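Local coordinates for putative hexulose 6 phosphate synthase (Salmonella typhimurium, PDB 3F4W), which is of unproven function but belongs to the HUMPS family, folds as a TIM barrel and pairs as two subunits, at residues V108-V113 / A118-L123; D114-R119 / L150-K155; R144-D149 / I162-G167; K155-A160 / G180-I185; Q171-Y176 / R201-V206. One frame throughout, in Å; residues are numbered along the deposited sequence.

The five contacts follow the second half of a TIM barrel in chain order. Contact 1 packs helix 116-126 on the end of its preceding strand, and contact 2, whose centre lies about 7 Å from that of contact 1, joins the same helix to helix 147-156. Contacts 3 and 4 meet the two ends of that second helix: contact 3 at its start, beside the malonate ion bound near G166 and G167, contact 4 at its finish, their centres about 11 Å apart. Contact 5 pairs two later helices and touches contact 3 through Y176. Its centre is about 26 Å from that of contact 1, so the set spans a wide arc of the barrel wall.

Contact 1 of 5, residues V108-V113 / A118-L123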
# COMPACT_ATOMS: atom_id res chain seq x y z
N VAL A 108 1.73 -5.52 -11.91
CA VAL A 108 2.73 -5.64 -10.86
C VAL A 108 3.65 -4.42 -10.91
O VAL A 108 4.40 -4.24 -11.87
CB VAL A 108 3.57 -6.92 -10.99
CG1 VAL A 108 4.50 -7.07 -9.78
CG2 VAL A 108 2.67 -8.13 -11.11
N ASP A 109 3.57 -3.58 -9.88
CA ASP A 109 4.39 -2.37 -9.81
C ASP A 109 5.74 -2.71 -9.22
O ASP A 109 5.84 -3.12 -8.06
CB ASP A 109 3.68 -1.31 -8.96
CG ASP A 109 4.44 0.01 -8.91
OD1 ASP A 109 3.81 1.04 -8.63
OD2 ASP A 109 5.66 0.02 -9.14
N MET A 110 6.79 -2.53 -10.02
CA MET A 110 8.12 -2.98 -9.67
C MET A 110 8.93 -1.94 -8.91
O MET A 110 10.15 -2.02 -8.85
CB MET A 110 8.88 -3.38 -10.93
CG MET A 110 8.16 -4.43 -11.75
SD MET A 110 8.09 -6.00 -10.88
CE MET A 110 9.81 -6.48 -10.94
N ILE A 111 8.25 -0.96 -8.33
CA ILE A 111 8.94 0.08 -7.57
C ILE A 111 9.79 -0.54 -6.45
O ILE A 111 9.35 -1.44 -5.74
CB ILE A 111 7.95 1.13 -7.00
CG1 ILE A 111 8.70 2.22 -6.25
CG2 ILE A 111 6.90 0.46 -6.11
CD1 ILE A 111 7.78 3.28 -5.66
N CYS A 112 11.03 -0.06 -6.33
CA CYS A 112 11.95 -0.50 -5.28
C CYS A 112 12.41 -1.95 -5.36
O CYS A 112 12.98 -2.47 -4.41
CB CYS A 112 11.34 -0.25 -3.90
SG CYS A 112 11.32 1.48 -3.44
N VAL A 113 12.18 -2.61 -6.49
CA VAL A 113 12.68 -3.97 -6.66
C VAL A 113 14.20 -3.92 -6.85
O VAL A 113 14.70 -3.25 -7.76
CB VAL A 113 12.00 -4.69 -7.84
CG1 VAL A 113 12.78 -5.93 -8.23
CG2 VAL A 113 10.57 -5.05 -7.47
N ALA A 118 16.14 -10.97 -11.91
CA ALA A 118 15.74 -12.15 -11.16
C ALA A 118 14.25 -12.10 -10.81
O ALA A 118 13.55 -13.11 -10.90
CB ALA A 118 16.58 -12.29 -9.90
N ARG A 119 13.77 -10.92 -10.42
CA ARG A 119 12.39 -10.77 -9.98
C ARG A 119 11.43 -10.93 -11.16
O ARG A 119 10.37 -11.56 -11.03
CB ARG A 119 12.20 -9.41 -9.31
CG ARG A 119 10.95 -9.31 -8.45
CD ARG A 119 10.97 -10.35 -7.34
NE ARG A 119 9.75 -10.30 -6.54
CZ ARG A 119 9.40 -11.22 -5.66
NH1 ARG A 119 10.17 -12.28 -5.46
NH2 ARG A 119 8.27 -11.10 -4.98
N VAL A 120 11.79 -10.36 -12.30
CA VAL A 120 10.98 -10.49 -13.51
C VAL A 120 10.84 -11.95 -13.93
O VAL A 120 9.75 -12.40 -14.26
CB VAL A 120 11.56 -9.66 -14.67
CG1 VAL A 120 10.80 -9.96 -15.96
CG2 VAL A 120 11.49 -8.18 -14.35
N ARG A 121 11.94 -12.69 -13.90
CA ARG A 121 11.90 -14.10 -14.27
C ARG A 121 10.95 -14.85 -13.35
O ARG A 121 10.12 -15.64 -13.79
CB ARG A 121 13.29 -14.75 -14.18
CG ARG A 121 14.37 -14.10 -15.03
CD ARG A 121 15.69 -14.86 -14.88
NE ARG A 121 16.84 -14.05 -15.28
CZ ARG A 121 17.75 -13.58 -14.44
NH1 ARG A 121 17.67 -13.85 -13.14
NH2 ARG A 121 18.75 -12.84 -14.89
N LEU A 122 11.08 -14.58 -12.06
CA LEU A 122 10.28 -15.24 -11.05
C LEU A 122 8.80 -14.94 -11.23
O LEU A 122 7.96 -15.84 -11.16
CB LEU A 122 10.75 -14.81 -9.66
CG LEU A 122 10.29 -15.62 -8.45
CD1 LEU A 122 11.16 -15.32 -7.24
CD2 LEU A 122 8.85 -15.29 -8.15
N LEU A 123 8.48 -13.67 -11.46
CA LEU A 123 7.08 -13.24 -11.52
C LEU A 123 6.38 -13.74 -12.78
O LEU A 123 5.22 -14.14 -12.73
CB LEU A 123 6.98 -11.72 -11.43
CG LEU A 123 7.51 -11.14 -10.11
CD1 LEU A 123 7.41 -9.63 -10.11
CD2 LEU A 123 6.78 -11.75 -8.92
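Bends at chi2 (-67°) and chi3 (-70°) of M110 fold its chain so that SD and CE reach helix 116-126, while a chi1 of -62° in L123 sets CG beside the backbone N, opposite the carbonyl carbon. The pair belongs to a beta-alpha-beta unit of the TIM barrel, made of strand 105-109, helix 116-126 and strand 130-134. M110 and L123 come tip to tip, M110 SD lying 3.8 Å from L123 CD1. The same CD1 rests against the strand as well, 3.9 Å from V108 CG1, so a single methyl is shared by two partners. At the far end of the thioether, M110 CE lies 3.9 Å from R119 CG and 4.2 Å from V120 CG2. Methionine suits this place because its flexible, unbranched chain can follow the groove between these side chains. V113 crosses R119 at about a right angle, using CG1 against the aliphatic base of the arginine, 3.7 Å from R119 CB. The polar end of R119 goes elsewhere, its NE giving a hydrogen bond to the carbonyl of G85. Beyond the strand a type II beta turn from M110 to V113 brings V113 round to the helix. An Asx turn overlaps its start, in which I111 N donates to D109 OD2 at 2.9 Å, on the anti side and tilted out of the carboxylate plane.

Contact 2 of 5, residues D114-R119 / L150-K155; sequences DDLPAR and LITMLK
No flat group takes part where P117 meets T152; the touching is done at the rim of a puckered proline ring, with P117 CG 3.8 Å from T152 CG2 and P117 CD 4.0 Å from that same methyl. The meeting is apolar throughout. In T152 a chi1 of -63° sets OG1 beside the backbone N, which leaves CG2 anti to N, facing the proline. A threonine serves well, since its beta branch offers a short, rigid methyl where two helices come close. The proline fits the first turn of helix 116-126, where a missing N-H costs no helical bond; D115 is the N-cap residue, and R119 N donates to D115 O at 3.0 Å. Deeper in, L116 fills the space between the helices with its forked end. One branch, L116 CD2, approaches T152 CB at 4.2 Å, and the other, L116 CD1, lies 4.3 Å from M153 CE. The leucine branches thus split between two successive residues of one helical turn. L116 also packs against M110, bringing in the loop after strand 105-109. Helix 116-126 and helix 147-156 therefore lie side by side on the outside of the barrel; M153 rests on strands 130-134 and 161-165, and V156 packs next to P117.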
# COMPACT_ATOMS: atom_id res chain seq x y z
N ASP A 114 14.92 -4.64 -5.99
CA ASP A 114 16.39 -4.58 -5.97
C ASP A 114 17.06 -5.35 -7.10
O ASP A 114 18.00 -4.86 -7.72
CB ASP A 114 16.92 -5.07 -4.61
CG ASP A 114 16.99 -3.95 -3.58
OD1 ASP A 114 16.78 -4.23 -2.38
OD2 ASP A 114 17.26 -2.80 -3.98
N ASP A 115 16.59 -6.57 -7.36
CA ASP A 115 17.15 -7.39 -8.43
C ASP A 115 16.11 -7.59 -9.53
O ASP A 115 15.40 -8.59 -9.56
CB ASP A 115 17.62 -8.74 -7.89
CG ASP A 115 18.46 -9.52 -8.89
OD1 ASP A 115 18.52 -9.12 -10.08
OD2 ASP A 115 19.07 -10.54 -8.49
N LEU A 116 16.05 -6.62 -10.44
CA LEU A 116 15.02 -6.59 -11.47
C LEU A 116 14.98 -7.85 -12.35
O LEU A 116 13.93 -8.48 -12.48
CB LEU A 116 15.17 -5.32 -12.32
CG LEU A 116 13.96 -4.84 -13.13
CD1 LEU A 116 12.68 -4.91 -12.31
CD2 LEU A 116 14.21 -3.42 -13.61
N PRO A 117 16.12 -8.24 -12.95
CA PRO A 117 16.07 -9.42 -13.81
C PRO A 117 15.60 -10.69 -13.09
O PRO A 117 14.75 -11.41 -13.61
CB PRO A 117 17.53 -9.57 -14.28
CG PRO A 117 18.10 -8.20 -14.17
CD PRO A 117 17.44 -7.60 -12.96
N ALA A 118 16.14 -10.97 -11.91
CA ALA A 118 15.74 -12.15 -11.16
C ALA A 118 14.25 -12.10 -10.81
O ALA A 118 13.55 -13.11 -10.90
CB ALA A 118 16.58 -12.29 -9.90
N ARG A 119 13.77 -10.92 -10.42
CA ARG A 119 12.39 -10.77 -9.98
C ARG A 119 11.43 -10.93 -11.16
O ARG A 119 10.37 -11.56 -11.03
CB ARG A 119 12.20 -9.41 -9.31
CG ARG A 119 10.95 -9.31 -8.45
CD ARG A 119 10.97 -10.35 -7.34
NE ARG A 119 9.75 -10.30 -6.54
CZ ARG A 119 9.40 -11.22 -5.66
NH1 ARG A 119 10.17 -12.28 -5.46
NH2 ARG A 119 8.27 -11.10 -4.98
N LEU A 150 13.64 0.62 -17.14
CA LEU A 150 12.86 0.23 -18.31
C LEU A 150 13.73 -0.53 -19.31
O LEU A 150 13.28 -1.50 -19.92
CB LEU A 150 12.21 1.44 -18.98
CG LEU A 150 11.35 1.12 -20.21
CD1 LEU A 150 10.24 0.14 -19.85
CD2 LEU A 150 10.75 2.39 -20.80
N ILE A 151 14.96 -0.07 -19.48
CA ILE A 151 15.91 -0.73 -20.38
C ILE A 151 16.16 -2.18 -19.96
O ILE A 151 16.10 -3.09 -20.78
CB ILE A 151 17.25 0.03 -20.43
CG1 ILE A 151 17.05 1.41 -21.06
CG2 ILE A 151 18.30 -0.78 -21.18
CD1 ILE A 151 18.27 2.29 -20.97
N THR A 152 16.43 -2.39 -18.68
CA THR A 152 16.61 -3.74 -18.17
C THR A 152 15.34 -4.57 -18.33
O THR A 152 15.39 -5.71 -18.79
CB THR A 152 17.03 -3.74 -16.69
OG1 THR A 152 18.30 -3.09 -16.57
CG2 THR A 152 17.13 -5.16 -16.17
N MET A 153 14.21 -3.99 -17.96
CA MET A 153 12.93 -4.68 -18.09
C MET A 153 12.72 -5.20 -19.51
O MET A 153 12.36 -6.35 -19.72
CB MET A 153 11.77 -3.77 -17.68
CG MET A 153 10.41 -4.38 -17.94
SD MET A 153 10.10 -5.82 -16.91
CE MET A 153 9.61 -5.03 -15.38
N LEU A 154 12.93 -4.33 -20.50
CA LEU A 154 12.70 -4.69 -21.89
C LEU A 154 13.65 -5.78 -22.39
O LEU A 154 13.31 -6.54 -23.30
CB LEU A 154 12.79 -3.45 -22.79
CG LEU A 154 11.67 -2.44 -22.58
CD1 LEU A 154 11.88 -1.19 -23.42
CD2 LEU A 154 10.33 -3.09 -22.90
N LYS A 155 14.83 -5.87 -21.79
CA LYS A 155 15.79 -6.90 -22.16
C LYS A 155 15.46 -8.25 -21.53
O LYS A 155 15.71 -9.30 -22.12
CB LYS A 155 17.21 -6.47 -21.77
CG LYS A 155 17.66 -5.16 -22.39
CD LYS A 155 19.02 -4.74 -21.84
CE LYS A 155 20.14 -5.52 -22.48
NZ LYS A 155 20.37 -5.09 -23.88

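Contact 3 of 5, residues R144-D149 / I162-G167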
# COMPACT_ATOMS: atom_id res chain seq x y z
N ARG A 144 15.94 10.89 -9.49
CA ARG A 144 16.02 9.59 -10.16
C ARG A 144 14.96 9.43 -11.25
O ARG A 144 13.89 10.04 -11.19
CB ARG A 144 15.91 8.46 -9.14
CG ARG A 144 16.94 8.59 -8.04
CD ARG A 144 16.80 7.52 -6.97
NE ARG A 144 17.54 7.91 -5.78
CZ ARG A 144 17.51 7.24 -4.63
NH1 ARG A 144 16.78 6.14 -4.51
NH2 ARG A 144 18.22 7.69 -3.60
N LYS A 145 15.26 8.62 -12.26
CA LYS A 145 14.33 8.41 -13.36
C LYS A 145 14.23 6.92 -13.71
O LYS A 145 15.14 6.15 -13.41
CB LYS A 145 14.73 9.25 -14.58
CG LYS A 145 16.16 9.05 -15.04
CD LYS A 145 16.53 10.08 -16.11
CE LYS A 145 17.86 9.75 -16.77
NZ LYS A 145 18.18 10.69 -17.89
N PRO A 146 13.11 6.52 -14.33
CA PRO A 146 12.79 5.11 -14.57
C PRO A 146 13.49 4.49 -15.78
O PRO A 146 13.48 3.27 -15.91
CB PRO A 146 11.28 5.12 -14.83
CG PRO A 146 10.83 6.54 -14.68
CD PRO A 146 12.03 7.41 -14.79
N ILE A 147 14.08 5.31 -16.65
CA ILE A 147 14.55 4.80 -17.94
C ILE A 147 15.55 3.64 -17.84
O ILE A 147 15.47 2.68 -18.62
CB ILE A 147 15.07 5.93 -18.86
CG1 ILE A 147 14.97 5.49 -20.32
CG2 ILE A 147 16.48 6.35 -18.47
CD1 ILE A 147 14.87 6.64 -21.30
N ASP A 148 16.49 3.70 -16.90
CA ASP A 148 17.46 2.62 -16.76
C ASP A 148 16.75 1.32 -16.42
O ASP A 148 17.07 0.27 -16.98
CB ASP A 148 18.53 2.95 -15.72
CG ASP A 148 19.81 2.13 -15.91
OD1 ASP A 148 19.83 1.24 -16.79
OD2 ASP A 148 20.79 2.38 -15.19
N ASP A 149 15.78 1.39 -15.51
CA ASP A 149 15.00 0.21 -15.15
C ASP A 149 14.16 -0.30 -16.33
O ASP A 149 13.98 -1.50 -16.50
CB ASP A 149 14.13 0.47 -13.92
CG ASP A 149 14.92 0.43 -12.62
OD1 ASP A 149 16.10 0.02 -12.65
OD2 ASP A 149 14.37 0.81 -11.57
N ILE A 162 4.20 -4.22 -20.69
CA ILE A 162 5.06 -3.35 -19.87
C ILE A 162 4.54 -1.92 -19.78
O ILE A 162 4.21 -1.30 -20.78
CB ILE A 162 6.50 -3.31 -20.40
CG1 ILE A 162 7.09 -4.72 -20.50
CG2 ILE A 162 7.37 -2.41 -19.52
CD1 ILE A 162 7.21 -5.44 -19.17
N ALA A 163 4.50 -1.39 -18.55
CA ALA A 163 4.18 0.01 -18.32
C ALA A 163 5.38 0.72 -17.70
O ALA A 163 6.26 0.08 -17.14
CB ALA A 163 2.95 0.13 -17.40
N VAL A 164 5.41 2.04 -17.82
CA VAL A 164 6.49 2.81 -17.22
C VAL A 164 6.00 4.13 -16.62
O VAL A 164 5.22 4.86 -17.24
CB VAL A 164 7.66 3.05 -18.21
CG1 VAL A 164 7.18 3.80 -19.44
CG2 VAL A 164 8.80 3.80 -17.52
N ALA A 165 6.46 4.41 -15.40
CA ALA A 165 6.07 5.62 -14.69
C ALA A 165 7.27 6.19 -13.95
O ALA A 165 8.13 5.45 -13.47
CB ALA A 165 4.96 5.31 -13.70
N GLY A 166 7.33 7.51 -13.86
CA GLY A 166 8.37 8.16 -13.09
C GLY A 166 8.64 9.59 -13.52
O GLY A 166 9.73 9.90 -14.01
N GLY A 167 7.65 10.45 -13.36
CA GLY A 167 7.81 11.86 -13.66
C GLY A 167 7.94 12.17 -15.14
O GLY A 167 8.51 13.19 -15.52
O HOH W 1 11.94 11.71 -13.56
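Van der Waals packing of one proline makes most of this contact. P146 sets its ring against the end of strand 161-165: CB meets V164 CG2 at 3.9 Å, CG lies 3.2 Å from the carbonyl O of A165, and the same CG is 3.3 Å from G166 CA. In V164 a chi1 of 59° places CG1 between N and the carbonyl carbon, so CG2 stands anti to N and faces the proline. Glycine suits position 166 twice over: its phi of 157° is a value hardly open to other residues, and the proline CG occupies the direction a side chain would take. The polar part is carried by water 1, 2.9 Å from G166 O; which acceptors receive its protons is not settled, and its bond to R144 O is weak and long, at 3.5 Å. Ionic pairing lies farther out, where R144 NH1 forms a salt bridge with D88 of the second subunit. Beside the packing, G167 N donates to a malonate ion, probably from the crystallisation liquor. A glycine pair following A165, with a backbone N-H turned to an anion, is consistent with a binding pocket at the C-terminal mouth of a TIM barrel.

Contact 4 of 5, residues K155-A160 / G180-I185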
# COMPACT_ATOMS: atom_id res chain seq x y z
N LYS A 155 14.83 -5.87 -21.79
CA LYS A 155 15.79 -6.90 -22.16
C LYS A 155 15.46 -8.25 -21.53
O LYS A 155 15.71 -9.30 -22.12
CB LYS A 155 17.21 -6.47 -21.77
CG LYS A 155 17.66 -5.16 -22.39
CD LYS A 155 19.02 -4.74 -21.84
CE LYS A 155 20.14 -5.52 -22.48
NZ LYS A 155 20.37 -5.09 -23.88
N VAL A 156 14.89 -8.21 -20.33
CA VAL A 156 14.64 -9.44 -19.57
C VAL A 156 13.25 -10.03 -19.79
O VAL A 156 13.09 -11.24 -19.80
CB VAL A 156 14.87 -9.23 -18.06
CG1 VAL A 156 14.61 -10.53 -17.31
CG2 VAL A 156 16.28 -8.73 -17.80
N ARG A 157 12.24 -9.17 -19.94
CA ARG A 157 10.87 -9.65 -20.06
C ARG A 157 10.68 -10.58 -21.26
O ARG A 157 11.26 -10.37 -22.32
CB ARG A 157 9.87 -8.48 -20.11
CG ARG A 157 9.87 -7.69 -21.40
CD ARG A 157 8.89 -8.25 -22.42
NE ARG A 157 9.01 -7.56 -23.71
CZ ARG A 157 8.23 -6.56 -24.10
NH1 ARG A 157 7.24 -6.15 -23.32
NH2 ARG A 157 8.42 -5.99 -25.28
N ARG A 158 9.86 -11.62 -21.07
CA ARG A 158 9.59 -12.58 -22.13
C ARG A 158 8.26 -12.30 -22.83
O ARG A 158 8.21 -12.19 -24.06
CB ARG A 158 9.58 -14.01 -21.58
CG ARG A 158 10.95 -14.50 -21.14
CD ARG A 158 10.87 -15.94 -20.65
NE ARG A 158 12.11 -16.38 -20.03
CZ ARG A 158 12.28 -17.58 -19.48
NH1 ARG A 158 11.29 -18.46 -19.47
NH2 ARG A 158 13.45 -17.90 -18.94
N LYS A 159 7.20 -12.19 -22.05
CA LYS A 159 5.85 -12.03 -22.60
C LYS A 159 5.11 -10.84 -22.00
O LYS A 159 4.22 -10.28 -22.62
CB LYS A 159 5.03 -13.30 -22.38
CG LYS A 159 5.44 -14.48 -23.25
CD LYS A 159 4.49 -15.65 -23.06
CE LYS A 159 4.81 -16.79 -24.01
NZ LYS A 159 3.87 -17.93 -23.84
N ALA A 160 5.49 -10.47 -20.78
CA ALA A 160 4.77 -9.44 -20.04
C ALA A 160 4.53 -8.16 -20.83
O ALA A 160 5.41 -7.67 -21.53
CB ALA A 160 5.50 -9.12 -18.73
N GLY A 180 9.38 1.55 -26.73
CA GLY A 180 8.22 0.73 -27.01
C GLY A 180 7.54 0.05 -25.83
O GLY A 180 7.24 -1.14 -25.90
N PRO A 181 7.29 0.81 -24.75
CA PRO A 181 6.47 0.24 -23.68
C PRO A 181 5.03 0.11 -24.19
O PRO A 181 4.69 0.72 -25.19
CB PRO A 181 6.52 1.31 -22.58
CG PRO A 181 7.45 2.39 -23.08
CD PRO A 181 7.55 2.24 -24.55
N ASP A 182 4.21 -0.67 -23.50
CA ASP A 182 2.81 -0.80 -23.87
C ASP A 182 1.97 0.32 -23.24
O ASP A 182 0.98 0.77 -23.82
CB ASP A 182 2.27 -2.17 -23.47
CG ASP A 182 3.01 -3.29 -24.16
OD1 ASP A 182 2.75 -3.53 -25.36
OD2 ASP A 182 3.86 -3.95 -23.51
N VAL A 183 2.39 0.77 -22.06
CA VAL A 183 1.69 1.85 -21.38
C VAL A 183 2.67 2.87 -20.84
O VAL A 183 3.66 2.51 -20.20
CB VAL A 183 0.81 1.32 -20.22
CG1 VAL A 183 0.14 2.48 -19.47
CG2 VAL A 183 -0.24 0.35 -20.75
N VAL A 184 2.41 4.13 -21.12
CA VAL A 184 3.17 5.22 -20.54
C VAL A 184 2.30 5.91 -19.49
O VAL A 184 1.18 6.34 -19.78
CB VAL A 184 3.62 6.23 -21.61
CG1 VAL A 184 4.27 7.44 -20.96
CG2 VAL A 184 4.58 5.56 -22.59
N ILE A 185 2.81 6.00 -18.26
CA ILE A 185 2.07 6.58 -17.15
C ILE A 185 2.56 7.99 -16.85
O ILE A 185 3.76 8.22 -16.71
CB ILE A 185 2.20 5.71 -15.87
CG1 ILE A 185 1.67 4.29 -16.13
CG2 ILE A 185 1.48 6.35 -14.70
CD1 ILE A 185 2.21 3.24 -15.17
O HOH W 2 6.42 -3.73 -24.47
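Two loops of the TIM barrel, each leading into a strand at the N-terminal end of the sheet, meet here through R157 and D182. R157 is the first residue to leave helix 147-156, and D182 comes just before strand 183-186. Their charged groups are near but do not form a salt bridge, since R157 NH1 and D182 OD2 are 4.0 Å apart. The carboxylate oxygen lies at the edge of the guanidinium, close to its plane, and the two planes are turned 42° against each other. Water 2 bridges the two groups, at the guanidinium edge and in its plane. It accepts from R157 NH1 at 2.8 Å and donates to D182 OD2 at 2.7 Å and to G180 O at 3.1 Å, so three bonds fix it. R157 bends back on its own loop: with chi1 at 72°, CG is flanked by both the backbone N and the carbonyl carbon, and NH1 then donates to A160 O at 3.0 Å. This donor lies nearly along the C=O axis, but the bond is bent (N-H...O 134°) and the carbonyl O is tilted from the guanidinium plane. Arginine suits the place because one nitrogen can serve both the carbonyl and the water. D182 OD2 also accepts from I162 N, and these donors would probably favour its charged form. Around this bridge, I162 of strand 161-165 packs on R157, strand 2-7 bonds to D182 and V184 by backbone, and E124 of helix 116-126 accepts from the backbone N atoms of R158, K159 and A160.

Contact 5 of 5, residues Q171-Y176 / R201-V206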
# COMPACT_ATOMS: atom_id res chain seq x y z
N GLN A 171 8.35 16.72 -22.25
CA GLN A 171 9.76 16.98 -22.53
C GLN A 171 10.58 15.70 -22.66
O GLN A 171 11.61 15.69 -23.34
CB GLN A 171 10.36 17.90 -21.46
CG GLN A 171 9.98 19.36 -21.63
CD GLN A 171 10.62 19.99 -22.85
OE1 GLN A 171 11.82 20.29 -22.86
NE2 GLN A 171 9.83 20.20 -23.90
N THR A 172 10.14 14.62 -22.02
CA THR A 172 10.91 13.38 -21.99
C THR A 172 10.18 12.16 -22.54
O THR A 172 10.76 11.09 -22.67
CB THR A 172 11.34 13.05 -20.56
OG1 THR A 172 10.17 12.93 -19.73
CG2 THR A 172 12.24 14.14 -20.00
N VAL A 173 8.89 12.32 -22.84
CA VAL A 173 8.08 11.18 -23.25
C VAL A 173 8.64 10.46 -24.48
O VAL A 173 8.54 9.23 -24.60
CB VAL A 173 6.60 11.58 -23.49
CG1 VAL A 173 6.50 12.69 -24.54
CG2 VAL A 173 5.78 10.36 -23.90
N LYS A 174 9.25 11.20 -25.40
CA LYS A 174 9.80 10.57 -26.60
C LYS A 174 10.90 9.54 -26.28
O LYS A 174 10.97 8.48 -26.90
CB LYS A 174 10.31 11.61 -27.60
CG LYS A 174 10.65 11.01 -28.95
CD LYS A 174 11.39 12.02 -29.82
CE LYS A 174 11.87 11.38 -31.11
NZ LYS A 174 12.75 12.32 -31.88
N ASP A 175 11.76 9.87 -25.32
CA ASP A 175 12.81 8.94 -24.90
C ASP A 175 12.21 7.58 -24.57
O ASP A 175 12.77 6.54 -24.92
CB ASP A 175 13.54 9.47 -23.66
CG ASP A 175 14.27 10.78 -23.93
OD1 ASP A 175 14.67 11.46 -22.96
OD2 ASP A 175 14.44 11.13 -25.12
N TYR A 176 11.07 7.59 -23.90
CA TYR A 176 10.43 6.37 -23.44
C TYR A 176 9.65 5.68 -24.54
O TYR A 176 9.69 4.46 -24.67
CB TYR A 176 9.52 6.66 -22.24
CG TYR A 176 10.30 7.07 -21.02
CD1 TYR A 176 10.80 6.12 -20.14
CD2 TYR A 176 10.59 8.41 -20.77
CE1 TYR A 176 11.54 6.49 -19.03
CE2 TYR A 176 11.33 8.79 -19.67
CZ TYR A 176 11.80 7.82 -18.80
OH TYR A 176 12.54 8.20 -17.70
N ARG A 201 -2.32 16.67 -24.66
CA ARG A 201 -2.27 16.56 -26.12
C ARG A 201 -0.86 16.23 -26.61
O ARG A 201 -0.69 15.35 -27.45
CB ARG A 201 -2.74 17.86 -26.78
CG ARG A 201 -2.75 17.78 -28.29
CD ARG A 201 -2.73 19.15 -28.94
NE ARG A 201 -1.39 19.74 -28.95
CZ ARG A 201 -1.06 20.85 -28.30
NH1 ARG A 201 -1.97 21.51 -27.59
NH2 ARG A 201 0.18 21.32 -28.38
N LYS A 202 0.14 16.94 -26.10
CA LYS A 202 1.51 16.78 -26.57
C LYS A 202 2.09 15.41 -26.23
O LYS A 202 2.89 14.86 -26.99
CB LYS A 202 2.41 17.89 -26.01
CG LYS A 202 1.90 19.28 -26.32
CD LYS A 202 3.04 20.26 -26.54
CE LYS A 202 3.84 20.49 -25.27
NZ LYS A 202 3.05 21.22 -24.25
N ILE A 203 1.67 14.85 -25.10
CA ILE A 203 2.15 13.54 -24.69
C ILE A 203 1.47 12.44 -25.51
O ILE A 203 2.14 11.56 -26.05
CB ILE A 203 1.94 13.31 -23.17
CG1 ILE A 203 2.86 14.23 -22.37
CG2 ILE A 203 2.20 11.85 -22.79
CD1 ILE A 203 2.55 14.29 -20.89
N SER A 204 0.15 12.52 -25.64
CA SER A 204 -0.58 11.50 -26.37
C SER A 204 -0.20 11.52 -27.85
O SER A 204 -0.28 10.50 -28.53
CB SER A 204 -2.09 11.69 -26.21
OG SER A 204 -2.49 12.94 -26.75
N GLN A 205 0.21 12.69 -28.33
CA GLN A 205 0.67 12.85 -29.71
C GLN A 205 1.93 12.03 -29.96
O GLN A 205 2.06 11.37 -30.98
CB GLN A 205 0.95 14.33 -30.00
CG GLN A 205 1.41 14.62 -31.42
CD GLN A 205 1.50 16.10 -31.70
OE1 GLN A 205 1.05 16.92 -30.91
NE2 GLN A 205 2.08 16.46 -32.84
N VAL A 206 2.86 12.09 -29.01
CA VAL A 206 4.10 11.33 -29.13
C VAL A 206 3.82 9.84 -29.12
O VAL A 206 4.39 9.09 -29.93
CB VAL A 206 5.10 11.69 -28.02
CG1 VAL A 206 6.31 10.78 -28.08
CG2 VAL A 206 5.51 13.15 -28.14
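V173 overlaps V206 at their ends, its CG1 lying 3.8 Å from V206 CG2 and 3.9 Å from V206 CB. A chi1 of 57° in V173 puts CG1 between the backbone N and carbonyl carbon, and the second methyl, CG2, stands anti to N and serves a different partner: it comes to 4.0 Å from I203 CG2, reached obliquely. The two branches of one valine therefore touch two residues a turn apart on the opposing helix. Such compact, beta-branched side chains let the backbones approach closely, the CA atoms of K174 and V206 being 6.3 Å apart. V206 answers with its own fork. While CG2 faces V173, CG1, anti to the backbone N (chi1 173°), lies against the backbone of the other helix, 3.8 Å from K174 CA. V206 CG1 also nears K174 CB, at 4.1 Å. In the TIM barrel this is packing between outer helices: helix 173-177 links strands 161-165 and 183-186, and helix 196-209 follows the last strand, so that the two lie next to each other on the outside. K174 lends this apolar meeting only its base; beyond CG its chain runs extended and leads the ammonium group away from the other helix, as fits a lysine at an exposed site. I203 also packs on L3 of strand 2-7, while Y176 packs on P146, I147 and L150.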